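Local coordinates for phenylacetaldehyde dehydrogenase (Burkholderia cenocepacia, PDB 4O5H), which probably oxidises phenylacetaldehyde to phenylacetate with NAD+ as the electron acceptor, as a member of the aldehyde dehydrogenase family, at residues A[370-373]-A[374-378]. Residues are numbered along the deposited sequence; the frame is centred on the assembly and turned at random.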
# COMPACT_ATOMS: atom_id res chain seq x y z
N GLY A 370 30.02 -14.26 9.86
CA GLY A 370 29.66 -13.86 11.22
C GLY A 370 28.42 -14.61 11.72
O GLY A 370 28.38 -15.05 12.86
N TYR A 371 27.45 -14.82 10.82
CA TYR A 371 26.29 -15.63 11.17
C TYR A 371 26.65 -17.09 11.40
O TYR A 371 26.23 -17.70 12.37
CB TYR A 371 25.21 -15.53 10.10
CG TYR A 371 24.28 -14.39 10.34
CD1 TYR A 371 23.46 -14.38 11.46
CD2 TYR A 371 24.21 -13.33 9.45
CE1 TYR A 371 22.61 -13.33 11.67
CE2 TYR A 371 23.38 -12.26 9.67
CZ TYR A 371 22.58 -12.27 10.78
OH TYR A 371 21.73 -11.24 11.00
N ILE A 372 27.45 -17.66 10.52
CA ILE A 372 27.90 -19.05 10.68
C ILE A 372 28.63 -19.24 12.02
O ILE A 372 28.34 -20.17 12.77
CB ILE A 372 28.82 -19.51 9.54
CG1 ILE A 372 28.03 -19.55 8.22
CG2 ILE A 372 29.41 -20.88 9.86
CD1 ILE A 372 28.91 -19.71 6.98
N ASP A 373 29.56 -18.33 12.31
CA ASP A 373 30.32 -18.36 13.58
C ASP A 373 29.38 -18.27 14.78
O ASP A 373 29.53 -19.01 15.76
CB ASP A 373 31.35 -17.23 13.63
CG ASP A 373 32.48 -17.42 12.61
OD1 ASP A 373 32.60 -18.50 11.99
OD2 ASP A 373 33.28 -16.50 12.46
N SER A 374 28.39 -17.40 14.68
CA SER A 374 27.38 -17.27 15.69
C SER A 374 26.63 -18.62 15.96
O SER A 374 26.39 -18.97 17.10
CB SER A 374 26.42 -16.16 15.26
OG SER A 374 25.10 -16.43 15.57
N GLY A 375 26.28 -19.33 14.90
CA GLY A 375 25.65 -20.64 14.99
C GLY A 375 26.51 -21.63 15.75
O GLY A 375 26.01 -22.31 16.67
N PHE A 376 27.79 -21.70 15.39
CA PHE A 376 28.74 -22.56 16.09
C PHE A 376 28.80 -22.19 17.56
O PHE A 376 28.71 -23.06 18.43
CB PHE A 376 30.16 -22.49 15.50
CG PHE A 376 30.29 -23.03 14.11
CD1 PHE A 376 29.60 -24.17 13.71
CD2 PHE A 376 31.14 -22.41 13.19
CE1 PHE A 376 29.73 -24.67 12.43
CE2 PHE A 376 31.29 -22.91 11.91
CZ PHE A 376 30.57 -24.04 11.52
N GLY A 377 28.91 -20.90 17.83
CA GLY A 377 28.91 -20.40 19.19
C GLY A 377 27.69 -20.80 20.01
O GLY A 377 27.78 -20.93 21.22
N GLU A 378 26.54 -20.99 19.38
CA GLU A 378 25.32 -21.37 20.10
C GLU A 378 25.07 -22.86 20.12
O GLU A 378 24.09 -23.30 20.73
CB GLU A 378 24.11 -20.64 19.52
CG GLU A 378 24.17 -19.14 19.70
CD GLU A 378 22.84 -18.47 19.34
OE1 GLU A 378 22.58 -18.14 18.21
OE2 GLU A 378 22.02 -18.30 20.24
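I372 and F376, one turn apart on the alpha-helix 362-378, lie side by side and point the same way, forming an apolar i/i+4 pair. The branch that touches is the methyl CG2 of I372, which meets the ring at CE2, 3.4 Å away, with CZ next at 3.8 Å. F376 has CG anti to its own carbonyl carbon (chi1 -66°), which swings the ring back toward the preceding turn; there the carbonyl oxygen of I372 lies over one face, 3.5 Å above the ring plane and displaced toward the rim. Branched aliphatic and aromatic groups suit this side of the helix, which packs against the mixed seven-stranded sheet: I372 also rests on T399 and F376 on L401, both of its strand 399-402. Y371 leaves in another direction, toward helix 409-412, its buried ring against R409 and its hydroxyl hydrogen-bonded to E413. D373 carries its carboxylate on an exposed side, as befits a charged group. G375 is buried and adds no side chain. Four i to i+4 backbone bonds join these turns; in the one that links the backbones of the apolar pair, F376 N reaches I372 O at 3.1 Å, lying in the carbonyl plane with an N-H...O angle of 165°.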